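Local atomic coordinates of gamma-glutamyl phosphate reductase (Thermotoga maritima, PDB entry 1O20), a protein that probably catalyses the NADPH-dependent reduction of L-glutamyl phosphate to glutamate semialdehyde, the second step of proline biosynthesis from glutamate. Residues Val255-Asn258 and Ala259-Arg263; Thr356-Tyr359 and Ser360-Lys363. One frame throughout, in Å; residues are numbered along the deposited sequence.

Interaction 1: Val255-Asn258 and Ala259-Arg263; sequences VIIN and AKTQR
A259 N bonds to V255 O at 2.9 Å, one of the i to i+4 bonds in the last turns of helix 249-261, the helix of a beta-alpha-beta unit that links strands 239-243 and 270-276 in the aldehyde dehydrogenase fold. The methyl of A259 is buried against I241, A270 and the loop at S379 and T380. K260 N follows with a bond to I256 O (3.0 Å), while its aliphatic chain, bent at chi2 and chi3, carries NZ away from the helix to a salt bridge with E271 and to the carbonyl oxygens of A270, D325 and I327. At T261 both the backbone N and OG1 reach I257 O, each at 2.7 Å; the amide comes nearly in line with the carbonyl, the hydroxyl from above its plane. A chi1 of 71° sets OG1 between the backbone N and the carbonyl carbon, turned back toward the preceding turn and 3.5 Å from I257 CG2. A valine here has no hydroxyl, so I257 O would probably be left without its second strong donor and the side chain without the bond that fixes its rotation. Q262 N closes the turn on N258 O. Beyond it the Q262 and N258 side chains run side by side, their amide planes 74° apart; OE1 of Q262 is held by R381 and OD1 of N258 by S379, while N258 ND2 lies 3.4 Å from Q262 CD.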
ATOM      1  N   VAL A 255      -7.249 -22.217  -1.770  1.00 17.10           N
ATOM      2  CA  VAL A 255      -6.206 -21.188  -1.657  1.00 15.85           C
ATOM      3  C   VAL A 255      -6.079 -20.423  -2.980  1.00 16.03           C
ATOM      4  O   VAL A 255      -6.016 -19.195  -3.011  1.00 15.55           O
ATOM      5  CB  VAL A 255      -4.850 -21.800  -1.270  1.00 15.83           C
ATOM      6  CG1 VAL A 255      -3.765 -20.778  -1.344  1.00 15.10           C
ATOM      7  CG2 VAL A 255      -4.895 -22.438   0.115  1.00 16.97           C
ATOM      8  N   ILE A 256      -6.056 -21.174  -4.082  1.00 16.53           N
ATOM      9  CA  ILE A 256      -5.912 -20.606  -5.398  1.00 16.29           C
ATOM     10  C   ILE A 256      -7.131 -19.760  -5.741  1.00 17.15           C
ATOM     11  O   ILE A 256      -6.983 -18.646  -6.207  1.00 17.07           O
ATOM     12  CB  ILE A 256      -5.686 -21.701  -6.446  1.00 15.10           C
ATOM     13  CG1 ILE A 256      -4.335 -22.392  -6.245  1.00 16.92           C
ATOM     14  CG2 ILE A 256      -5.693 -21.096  -7.814  1.00 16.60           C
ATOM     15  CD1 ILE A 256      -4.250 -23.720  -6.891  1.00 16.89           C
ATOM     16  N   ILE A 257      -8.322 -20.283  -5.465  1.00 17.60           N
ATOM     17  CA  ILE A 257      -9.571 -19.552  -5.689  1.00 19.09           C
ATOM     18  C   ILE A 257      -9.631 -18.250  -4.885  1.00 19.58           C
ATOM     19  O   ILE A 257      -9.994 -17.191  -5.404  1.00 20.46           O
ATOM     20  CB  ILE A 257     -10.761 -20.472  -5.371  1.00 18.99           C
ATOM     21  CG1 ILE A 257     -10.757 -21.639  -6.348  1.00 19.29           C
ATOM     22  CG2 ILE A 257     -12.107 -19.737  -5.498  1.00 21.27           C
ATOM     23  CD1 ILE A 257     -10.963 -21.227  -7.760  1.00 19.18           C
ATOM     24  N   ASN A 258      -9.235 -18.336  -3.626  1.00 19.34           N
ATOM     25  CA  ASN A 258      -9.210 -17.190  -2.742  1.00 19.38           C
ATOM     26  C   ASN A 258      -8.283 -16.139  -3.326  1.00 19.75           C
ATOM     27  O   ASN A 258      -8.655 -14.971  -3.427  1.00 18.40           O
ATOM     28  CB  ASN A 258      -8.771 -17.624  -1.338  1.00 19.27           C
ATOM     29  CG  ASN A 258      -8.697 -16.475  -0.364  1.00 19.83           C
ATOM     30  OD1 ASN A 258      -7.602 -16.079   0.082  1.00 13.83           O
ATOM     31  ND2 ASN A 258      -9.844 -15.910  -0.045  1.00 16.06           N
ATOM     32  N   ALA A 259      -7.093 -16.580  -3.748  1.00 19.42           N
ATOM     33  CA  ALA A 259      -6.066 -15.666  -4.200  1.00 19.40           C
ATOM     34  C   ALA A 259      -6.469 -14.931  -5.489  1.00 19.61           C
ATOM     35  O   ALA A 259      -6.106 -13.781  -5.672  1.00 17.97           O
ATOM     36  CB  ALA A 259      -4.730 -16.396  -4.397  1.00 18.89           C
ATOM     37  N   LYS A 260      -7.211 -15.629  -6.344  1.00 19.87           N
ATOM     38  CA  LYS A 260      -7.632 -15.125  -7.637  1.00 20.53           C
ATOM     39  C   LYS A 260      -8.948 -14.360  -7.596  1.00 20.77           C
ATOM     40  O   LYS A 260      -9.053 -13.288  -8.202  1.00 20.85           O
ATOM     41  CB  LYS A 260      -7.705 -16.256  -8.648  1.00 20.28           C
ATOM     42  CG  LYS A 260      -8.132 -15.858 -10.094  1.00 20.28           C
ATOM     43  CD  LYS A 260      -7.068 -15.087 -10.911  1.00 21.01           C
ATOM     44  CE  LYS A 260      -7.178 -13.566 -10.760  1.00 19.88           C
ATOM     45  NZ  LYS A 260      -6.094 -12.861 -11.536  1.00 19.04           N
ATOM     46  N   THR A 261      -9.949 -14.884  -6.879  1.00 21.25           N
ATOM     47  CA  THR A 261     -11.324 -14.396  -7.039  1.00 20.83           C
ATOM     48  C   THR A 261     -11.848 -13.581  -5.882  1.00 21.88           C
ATOM     49  O   THR A 261     -12.933 -13.027  -5.995  1.00 22.66           O
ATOM     50  CB  THR A 261     -12.326 -15.571  -7.260  1.00 21.20           C
ATOM     51  OG1 THR A 261     -12.477 -16.321  -6.035  1.00 17.64           O
ATOM     52  CG2 THR A 261     -11.774 -16.565  -8.303  1.00 21.38           C
ATOM     53  N   GLN A 262     -11.151 -13.508  -4.763  1.00 21.83           N
ATOM     54  CA  GLN A 262     -11.741 -12.804  -3.632  1.00 23.30           C
ATOM     55  C   GLN A 262     -11.835 -11.290  -3.964  1.00 23.40           C
ATOM     56  O   GLN A 262     -12.854 -10.664  -3.701  1.00 22.56           O
ATOM     57  CB  GLN A 262     -10.968 -13.033  -2.309  1.00 23.31           C
ATOM     58  CG  GLN A 262     -11.666 -12.367  -1.101  1.00 24.25           C
ATOM     59  CD  GLN A 262     -11.012 -12.682   0.245  1.00 24.68           C
ATOM     60  OE1 GLN A 262      -9.828 -12.390   0.467  1.00 25.84           O
ATOM     61  NE2 GLN A 262     -11.782 -13.276   1.137  1.00 24.34           N
ATOM     62  N   ARG A 263     -10.766 -10.742  -4.537  1.00 24.23           N
ATOM     63  CA  ARG A 263     -10.679  -9.339  -4.933  1.00 25.36           C
ATOM     64  C   ARG A 263      -9.762  -9.233  -6.149  1.00 24.87           C
ATOM     65  O   ARG A 263      -8.631  -8.791  -6.028  1.00 25.38           O
ATOM     66  CB  ARG A 263     -10.083  -8.486  -3.802  1.00 26.51           C
ATOM     67  CG  ARG A 263     -11.027  -8.237  -2.658  1.00 30.35           C
ATOM     68  CD  ARG A 263     -12.103  -7.190  -2.980  1.00 34.05           C
ATOM     69  NE  ARG A 263     -12.916  -6.901  -1.805  1.00 35.72           N
ATOM     70  CZ  ARG A 263     -13.846  -7.704  -1.316  1.00 37.53           C
ATOM     71  NH1 ARG A 263     -14.094  -8.881  -1.895  1.00 38.71           N
ATOM     72  NH2 ARG A 263     -14.540  -7.335  -0.234  1.00 37.73           N
TER

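Interaction 2: Thr356-Tyr359 and Ser360-Lys363; sequences TENY and SNAK
N358 OD1 accepts from N361 N at 2.9 Å with an N-H...O angle of 154°, the capping bond of an N-cap asparagine at the start of helix 359-368. With CG anti to the backbone N (chi1 -174°), the carboxamide of N358 reaches forward over the first turn and stacks on that of N361, the two planes 23° apart and their CG atoms 3.7 Å from each other. Along the backbone, A362 N bonds to N358 O (3.0 Å) and K363 N to Y359 O (3.0 Å) as the regular helix sets in. On the exposed flank the K363 chain runs alongside the Y359 side chain, its CD 3.7 Å from OH. T356 adds a contact from the other end of the loop, CG2 lying 3.9 Å from A362 CB. T356 OG1 accepts from N358 N at 3.1 Å, an ST turn that probably helps to place the capping residue. D244 ties the two ends together further out, its OD2 bonding to both T356 OG1 and N361 ND2. The turn thus leads from strand 351-355 into helix 359-368, fastened to the loop after the adjacent strand 239-243 by D244 and to the loop just after strand 373-376 by N377, whose OD1 accepts from T356 N.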
ATOM      1  N   THR A 356       2.906 -26.720  -1.009  1.00 17.10           N
ATOM      2  CA  THR A 356       3.708 -27.960  -0.942  1.00 17.33           C
ATOM      3  C   THR A 356       3.628 -28.632   0.430  1.00 17.76           C
ATOM      4  O   THR A 356       3.252 -28.009   1.410  1.00 17.73           O
ATOM      5  CB  THR A 356       5.183 -27.656  -1.350  1.00 17.06           C
ATOM      6  OG1 THR A 356       5.968 -28.861  -1.482  1.00 14.91           O
ATOM      7  CG2 THR A 356       5.890 -26.797  -0.315  1.00 15.03           C
ATOM      8  N   GLU A 357       3.943 -29.928   0.458  1.00 18.74           N
ATOM      9  CA  GLU A 357       4.201 -30.632   1.706  1.00 18.05           C
ATOM     10  C   GLU A 357       5.662 -31.009   1.903  1.00 17.95           C
ATOM     11  O   GLU A 357       6.008 -31.785   2.808  1.00 18.80           O
ATOM     12  CB  GLU A 357       3.301 -31.855   1.760  1.00 19.00           C
ATOM     13  CG  GLU A 357       1.846 -31.462   1.952  1.00 19.09           C
ATOM     14  CD  GLU A 357       1.601 -30.760   3.299  1.00 21.96           C
ATOM     15  OE1 GLU A 357       2.049 -31.288   4.376  1.00 19.99           O
ATOM     16  OE2 GLU A 357       0.978 -29.661   3.287  1.00 21.23           O
ATOM     17  N   ASN A 358       6.536 -30.487   1.055  1.00 16.98           N
ATOM     18  CA  ASN A 358       7.918 -30.852   1.084  1.00 16.72           C
ATOM     19  C   ASN A 358       8.745 -29.769   1.785  1.00 17.06           C
ATOM     20  O   ASN A 358       8.832 -28.655   1.307  1.00 18.05           O
ATOM     21  CB  ASN A 358       8.415 -31.089  -0.346  1.00 17.16           C
ATOM     22  CG  ASN A 358       9.812 -31.602  -0.398  1.00 16.77           C
ATOM     23  OD1 ASN A 358      10.762 -30.886  -0.085  1.00 15.88           O
ATOM     24  ND2 ASN A 358       9.956 -32.872  -0.748  1.00 16.09           N
ATOM     25  N   TYR A 359       9.318 -30.132   2.928  1.00 16.15           N
ATOM     26  CA  TYR A 359      10.182 -29.290   3.755  1.00 17.15           C
ATOM     27  C   TYR A 359      11.302 -28.612   3.003  1.00 16.36           C
ATOM     28  O   TYR A 359      11.433 -27.406   3.096  1.00 16.65           O
ATOM     29  CB  TYR A 359      10.741 -30.123   4.933  1.00 16.68           C
ATOM     30  CG  TYR A 359      11.749 -29.405   5.793  1.00 16.27           C
ATOM     31  CD1 TYR A 359      11.357 -28.463   6.742  1.00 15.00           C
ATOM     32  CD2 TYR A 359      13.119 -29.698   5.681  1.00 15.66           C
ATOM     33  CE1 TYR A 359      12.316 -27.792   7.520  1.00 15.30           C
ATOM     34  CE2 TYR A 359      14.053 -29.075   6.476  1.00 16.16           C
ATOM     35  CZ  TYR A 359      13.650 -28.113   7.382  1.00 14.72           C
ATOM     36  OH  TYR A 359      14.614 -27.521   8.156  1.00 17.42           O
ATOM     37  N   SER A 360      12.089 -29.364   2.237  1.00 16.83           N
ATOM     38  CA  SER A 360      13.214 -28.796   1.505  1.00 17.09           C
ATOM     39  C   SER A 360      12.770 -27.812   0.416  1.00 16.93           C
ATOM     40  O   SER A 360      13.389 -26.758   0.230  1.00 17.09           O
ATOM     41  CB  SER A 360      14.077 -29.903   0.874  1.00 18.19           C
ATOM     42  OG  SER A 360      14.736 -30.685   1.866  1.00 20.51           O
ATOM     43  N   ASN A 361      11.676 -28.128  -0.254  1.00 15.72           N
ATOM     44  CA  ASN A 361      11.204 -27.287  -1.342  1.00 16.60           C
ATOM     45  C   ASN A 361      10.623 -25.974  -0.788  1.00 16.29           C
ATOM     46  O   ASN A 361      10.868 -24.899  -1.332  1.00 17.00           O
ATOM     47  CB  ASN A 361      10.206 -28.031  -2.199  1.00 16.18           C
ATOM     48  CG  ASN A 361      10.842 -29.185  -3.000  1.00 17.64           C
ATOM     49  OD1 ASN A 361      12.056 -29.442  -2.899  1.00 16.18           O
ATOM     50  ND2 ASN A 361      10.004 -29.899  -3.778  1.00 15.15           N
ATOM     51  N   ALA A 362       9.894 -26.058   0.311  1.00 17.64           N
ATOM     52  CA  ALA A 362       9.378 -24.857   0.991  1.00 17.55           C
ATOM     53  C   ALA A 362      10.530 -23.931   1.434  1.00 18.52           C
ATOM     54  O   ALA A 362      10.539 -22.713   1.148  1.00 17.04           O
ATOM     55  CB  ALA A 362       8.557 -25.245   2.149  1.00 17.46           C
ATOM     56  N   LYS A 363      11.496 -24.530   2.124  1.00 18.00           N
ATOM     57  CA  LYS A 363      12.698 -23.862   2.566  1.00 19.00           C
ATOM     58  C   LYS A 363      13.483 -23.209   1.415  1.00 18.50           C
ATOM     59  O   LYS A 363      13.897 -22.067   1.515  1.00 18.18           O
ATOM     60  CB  LYS A 363      13.563 -24.868   3.334  1.00 19.23           C
ATOM     61  CG  LYS A 363      14.561 -24.281   4.303  1.00 23.34           C
ATOM     62  CD  LYS A 363      15.219 -25.429   5.145  1.00 26.15           C
ATOM     63  CE  LYS A 363      16.317 -24.890   6.013  1.00 28.28           C
ATOM     64  NZ  LYS A 363      17.465 -24.371   5.217  1.00 27.77           N
TER

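Overall arrangement
Interaction 1 comes first along the chain, in the closing turns of helix 249-261; interaction 2 follows about a hundred residues later, at the opening of helix 359-368. Their centres lie 22 Å apart and their nearest atoms about 9 Å, so they do not touch, although both are on the same side of the chain's centre. Consecutive residues at the end of strand 239-243 serve one contact each: V243, its last residue, packs on I256, and D244, just after it, bonds to T356 and N361. The two connections, 239-243 to 270-276 and 351-355 to 373-376, share one seven-stranded parallel sheet, consistent with the catalytic domain of the aldehyde dehydrogenase fold.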